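Local coordinates for protein aminoglycoside phosphotransferase (Streptomyces rimosus subsp. rimosus ATCC 10970, PDB 6FUX) that probably catalyses ATP-dependent phosphorylation of an aminoglycoside antibiotic such as streptomycin, a modification that typically inactivates the drug, at residues D112-L117 against A249-A254; G38-K43 against G84-T89. All coordinates share one frame; numbering follows the deposited sequence. Where two conformers were deposited one is given.

Contact 1: D112-L117 against A249-A254; sequences DAVRRL and ARYGIA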
# COMPACT_ATOMS: atom_id res chain seq x y z
N ASP A 112 0.76 -15.91 5.46
CA ASP A 112 2.19 -16.29 5.76
C ASP A 112 3.14 -15.16 5.35
O ASP A 112 4.10 -14.82 6.09
CB ASP A 112 2.61 -17.62 5.13
CG ASP A 112 1.90 -18.82 5.67
OD1 ASP A 112 1.28 -18.68 6.73
OD2 ASP A 112 1.95 -19.88 5.02
N ALA A 113 2.94 -14.61 4.13
CA ALA A 113 3.81 -13.59 3.60
C ALA A 113 3.73 -12.30 4.42
O ALA A 113 4.75 -11.64 4.68
CB ALA A 113 3.53 -13.32 2.12
N VAL A 114 2.49 -11.90 4.80
CA VAL A 114 2.30 -10.74 5.52
C VAL A 114 2.85 -10.99 6.95
O VAL A 114 3.41 -10.07 7.56
CB VAL A 114 0.80 -10.37 5.56
CG1 VAL A 114 0.54 -9.25 6.52
CG2 VAL A 114 0.32 -10.04 4.17
N ARG A 115 2.64 -12.17 7.51
CA ARG A 115 3.24 -12.50 8.85
C ARG A 115 4.75 -12.34 8.84
O ARG A 115 5.33 -11.70 9.80
CB ARG A 115 2.87 -13.89 9.30
CG ARG A 115 3.41 -14.18 10.69
CD ARG A 115 2.76 -15.36 11.30
NE ARG A 115 3.69 -16.39 10.85
CZ ARG A 115 3.45 -17.27 9.85
NH1 ARG A 115 2.21 -17.56 9.43
NH2 ARG A 115 4.46 -17.91 9.32
N ARG A 116 5.40 -12.78 7.78
CA ARG A 116 6.84 -12.64 7.66
C ARG A 116 7.24 -11.16 7.67
O ARG A 116 8.11 -10.71 8.38
CB ARG A 116 7.43 -13.39 6.46
CG ARG A 116 7.37 -14.90 6.57
CD ARG A 116 7.98 -15.59 5.37
NE ARG A 116 9.47 -15.42 5.40
CZ ARG A 116 10.18 -14.52 4.68
NH1 ARG A 116 9.58 -13.67 3.83
NH2 ARG A 116 11.51 -14.48 4.81
N LEU A 117 6.51 -10.32 6.92
CA LEU A 117 6.80 -8.91 6.90
C LEU A 117 6.62 -8.33 8.30
O LEU A 117 7.47 -7.57 8.80
CB LEU A 117 5.92 -8.25 5.84
CG LEU A 117 5.92 -6.72 5.83
CD1 LEU A 117 7.29 -6.18 5.43
CD2 LEU A 117 4.82 -6.22 4.90
N ALA A 249 -6.11 -16.61 12.48
CA ALA A 249 -5.53 -17.80 13.15
C ALA A 249 -4.16 -18.16 12.52
O ALA A 249 -3.23 -18.54 13.28
CB ALA A 249 -6.50 -18.94 13.12
N ARG A 250 -4.05 -18.07 11.18
CA ARG A 250 -2.83 -18.45 10.45
C ARG A 250 -1.75 -17.39 10.74
O ARG A 250 -0.59 -17.72 10.96
CB ARG A 250 -3.17 -18.56 8.96
CG ARG A 250 -2.03 -18.93 8.04
CD ARG A 250 -1.50 -20.31 8.35
NE ARG A 250 -0.50 -20.75 7.41
CZ ARG A 250 -0.08 -21.98 7.28
NH1 ARG A 250 -0.58 -22.95 8.06
NH2 ARG A 250 0.85 -22.25 6.39
N TYR A 251 -2.16 -16.11 10.72
CA TYR A 251 -1.27 -15.01 10.89
C TYR A 251 -0.82 -14.87 12.34
O TYR A 251 0.33 -14.67 12.58
CB TYR A 251 -1.94 -13.73 10.43
CG TYR A 251 -1.28 -12.43 10.83
CD1 TYR A 251 -1.57 -11.85 12.04
CD2 TYR A 251 -0.38 -11.76 10.00
CE1 TYR A 251 -0.95 -10.70 12.48
CE2 TYR A 251 0.24 -10.60 10.43
CZ TYR A 251 -0.05 -10.05 11.66
OH TYR A 251 0.53 -8.90 12.13
N GLY A 252 -1.74 -15.13 13.30
CA GLY A 252 -1.51 -15.15 14.78
C GLY A 252 -1.93 -13.84 15.41
O GLY A 252 -1.11 -13.14 15.98
N ILE A 253 -3.23 -13.51 15.31
CA ILE A 253 -3.78 -12.34 16.00
C ILE A 253 -5.26 -12.61 16.30
O ILE A 253 -5.87 -13.47 15.66
CB ILE A 253 -3.61 -11.08 15.14
CG1 ILE A 253 -3.70 -9.79 15.95
CG2 ILE A 253 -4.63 -11.09 13.98
CD1 ILE A 253 -3.17 -8.57 15.21
N ALA A 254 -5.75 -12.00 17.39
CA ALA A 254 -7.09 -12.12 17.77
C ALA A 254 -7.78 -10.87 17.24
O ALA A 254 -7.31 -9.80 17.52
CB ALA A 254 -7.23 -12.19 19.28
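Asp112 and Arg250 join two helices of the mainly helical C-terminal lobe of this kinase-like fold, and with Arg115 they form a salt-bridge network, an example of one carboxylate serving two arginines from different helices. Arg250 grips the acid side-on: NE reaches OD1 of Asp112 at 2.8 Å, and Arg250 NH2 reaches Asp112 OD2 at 3.0 Å. Both oxygens use their syn lone pairs. The NH2 bond is nearly straight (169°) and lies in the guanidinium plane, whereas the NE bond is more bent and tilted; the two flat groups are nearly coplanar, 28° apart. The long chain of Arg250 leaves its helix with CG anti to the backbone N and then bends at chi2 (63°), which turns the guanidinium toward the acid.

OD1 carries a second load. In the conformer of Arg115 given, one of two deposited, NH1 approaches this oxygen from above the carboxylate plane at 3.1 Å. The same Arg115 NH1 donates to the backbone O of Arg250 at 3.2 Å, tying the acid of its own helix to the last turn of helix 237-251, although the alternate conformer makes these two bonds less certain. The shared carboxylate probably offsets the proximity of the two cationic groups, and Glu108 adds a long, weak ion pair to Arg250.

Beneath the polar network, the buried Tyr251 ring is met obliquely by Arg115 CA and Val114 CG1, the latter 4.1 Å from Tyr251 CE2. Val114 also packs on Phe207 of strand 204-207, and Tyr251 on Pro218 of helix 218-233. Just after Tyr251 the chain leaves the helix at Gly252, whose phi is positive. His118, one residue beyond segment 112-117, sets its ring roughly perpendicular to that of Tyr251 and hydrogen-bonds through ND1 to the tyrosine OH.

Contact 2: G38-K43 against G84-T89; sequences GSRYAK and GLLTST. With ADP (adenosine-5'-diphosphate), chain C.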
# COMPACT_ATOMS: atom_id res chain seq x y z
N GLY A 38 7.47 -5.22 -20.72
CA GLY A 38 6.78 -5.55 -19.49
C GLY A 38 7.69 -5.81 -18.29
O GLY A 38 7.18 -6.13 -17.24
N SER A 39 9.01 -5.72 -18.45
CA SER A 39 9.95 -6.17 -17.42
C SER A 39 10.32 -5.04 -16.44
O SER A 39 10.96 -5.32 -15.40
CB SER A 39 11.17 -6.75 -18.05
OG SER A 39 11.95 -5.72 -18.66
N ARG A 40 9.89 -3.79 -16.67
CA ARG A 40 10.28 -2.65 -15.81
C ARG A 40 9.15 -1.65 -15.67
O ARG A 40 8.37 -1.43 -16.63
CB ARG A 40 11.44 -1.83 -16.38
CG ARG A 40 12.61 -2.68 -16.79
CD ARG A 40 13.84 -1.82 -16.87
NE ARG A 40 14.13 -1.68 -18.31
CZ ARG A 40 14.58 -0.54 -18.89
NH1 ARG A 40 15.11 0.41 -18.14
NH2 ARG A 40 14.51 -0.36 -20.21
N TYR A 41 9.03 -1.09 -14.46
CA TYR A 41 8.10 -0.06 -14.19
C TYR A 41 8.86 1.18 -13.78
O TYR A 41 9.94 1.09 -13.30
CB TYR A 41 7.12 -0.44 -13.06
CG TYR A 41 6.00 -1.34 -13.54
CD1 TYR A 41 6.19 -2.70 -13.71
CD2 TYR A 41 4.74 -0.83 -13.88
CE1 TYR A 41 5.17 -3.56 -14.13
CE2 TYR A 41 3.69 -1.68 -14.24
CZ TYR A 41 3.92 -3.05 -14.40
OH TYR A 41 2.93 -3.94 -14.79
N ALA A 42 8.22 2.33 -13.90
CA ALA A 42 8.71 3.54 -13.31
C ALA A 42 7.56 4.33 -12.68
O ALA A 42 6.51 4.50 -13.28
CB ALA A 42 9.43 4.30 -14.34
N LYS A 43 7.87 4.98 -11.58
CA LYS A 43 7.02 5.93 -10.96
C LYS A 43 7.72 7.28 -10.99
O LYS A 43 8.82 7.44 -10.53
CB LYS A 43 6.75 5.52 -9.52
CG LYS A 43 5.79 6.44 -8.79
CD LYS A 43 5.25 5.79 -7.49
CE LYS A 43 4.64 6.88 -6.66
NZ LYS A 43 4.20 6.36 -5.34
N GLY A 84 12.32 10.13 -11.25
CA GLY A 84 11.76 8.89 -11.50
C GLY A 84 12.47 7.75 -10.79
O GLY A 84 13.69 7.74 -10.71
N LEU A 85 11.65 6.78 -10.39
CA LEU A 85 12.09 5.59 -9.65
C LEU A 85 11.77 4.40 -10.54
O LEU A 85 10.58 4.07 -10.79
CB LEU A 85 11.31 5.51 -8.30
CG LEU A 85 11.56 4.23 -7.54
CD1 LEU A 85 13.03 3.93 -7.28
CD2 LEU A 85 10.78 4.27 -6.26
N LEU A 86 12.80 3.73 -11.10
CA LEU A 86 12.57 2.57 -11.94
C LEU A 86 12.78 1.30 -11.13
O LEU A 86 13.75 1.25 -10.36
CB LEU A 86 13.62 2.57 -13.10
CG LEU A 86 13.44 3.59 -14.22
CD1 LEU A 86 13.57 5.06 -13.75
CD2 LEU A 86 14.39 3.30 -15.39
N THR A 87 11.82 0.34 -11.26
CA THR A 87 11.82 -0.91 -10.51
C THR A 87 11.55 -2.06 -11.48
O THR A 87 10.89 -1.96 -12.53
CB THR A 87 10.81 -0.93 -9.34
OG1 THR A 87 9.54 -0.69 -9.96
CG2 THR A 87 11.19 0.11 -8.31
N SER A 88 12.01 -3.24 -11.06
CA SER A 88 11.77 -4.48 -11.78
C SER A 88 10.32 -4.90 -11.58
O SER A 88 9.72 -4.67 -10.48
CB SER A 88 12.77 -5.52 -11.27
OG SER A 88 12.54 -5.86 -9.93
N THR A 89 9.71 -5.50 -12.61
CA THR A 89 8.38 -6.00 -12.50
C THR A 89 8.42 -7.17 -11.54
O THR A 89 9.27 -8.08 -11.66
CB THR A 89 7.89 -6.53 -13.85
OG1 THR A 89 7.79 -5.36 -14.65
CG2 THR A 89 6.59 -7.30 -13.76
O5' ADP C . 1.74 1.31 -9.25
C5' ADP C . 0.48 1.29 -10.07
C4' ADP C . 0.22 -0.04 -10.85
O4' ADP C . 1.35 -0.43 -11.64
C3' ADP C . -0.04 -1.35 -9.99
O3' ADP C . -1.40 -1.54 -9.59
C2' ADP C . 0.75 -2.61 -10.52
O2' ADP C . 0.31 -3.88 -11.17
C1' ADP C . 1.78 -1.83 -11.31
N9 ADP C . 3.19 -1.89 -10.75
C8 ADP C . 4.00 -0.92 -10.23
N7 ADP C . 5.28 -1.38 -9.94
C5 ADP C . 5.24 -2.67 -10.27
C6 ADP C . 6.21 -3.67 -10.17
N6 ADP C . 7.50 -3.09 -9.71
N1 ADP C . 5.68 -4.91 -10.57
C2 ADP C . 4.47 -5.22 -11.02
N3 ADP C . 3.49 -4.29 -11.19
C4 ADP C . 3.86 -3.05 -10.82
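Tyr41 and Thr87 form an antiparallel hydrogen-bonded pair between neighbouring strands of the five-stranded N-terminal sheet of the kinase-like fold; the strand axes approach to 4.6 Å with their directions 157° apart. Tyr41 N to Thr87 O measures 2.8 Å, Thr87 N returns the bond to Tyr41 O at 2.9 Å, and Lys43 with Leu85 repeats the pattern. This register sets Tyr41 and Thr87 on the same face, where the nucleotide lies. On the opposite face Ala42 CB meets Leu86 CG, with Leu11 and Trp20 packed against both residues. On the nucleotide side, the Tyr41 ring lies against adenine, whose C4 sits 3.4 Å above the ring plane, over its centre.

At the adenine edge, ADP N6 donates to Ser88 O at 2.8 Å and more weakly to Thr87 OG1; Val90 N adds another bond to the nucleotide, consistent with the hinge of protein kinases. If an alanine replaced Tyr41, the adenine would probably lose the aromatic surface covering one face, and Arg34 NE the hydroxyl that it meets. Fully extended, Lys43 reaches Glu56 of helix 50-63 in a salt bridge, consistent with the lysine-glutamate pair of kinases. Beyond the strands, Thr89 turns its hydroxyl beside its own backbone N (chi1 -67°), where OG1 donates to Gly38 O at 2.8 Å and lies 3.2 Å from Tyr41 CE1, at the edge of the ring.

The two contacts belong to different lobes of one kinase-like fold, with centres 29 Å apart and nearest atoms about 16 Å apart. Contact 2 builds the ADP pocket directly, its tyrosine and hinge-like strand end holding the adenine, while contact 1 is helix packing in the C-terminal lobe. Bound streptomycin is nearer to contact 2 by the side chains measured: that of Lys43 is about 9 Å from it and that of Val114 about 14 Å. Neither contact therefore grips the antibiotic. The pair illustrates a division common to such enzymes, in which a sheet lobe presents the nucleotide and a helical lobe frames the acceptor substrate.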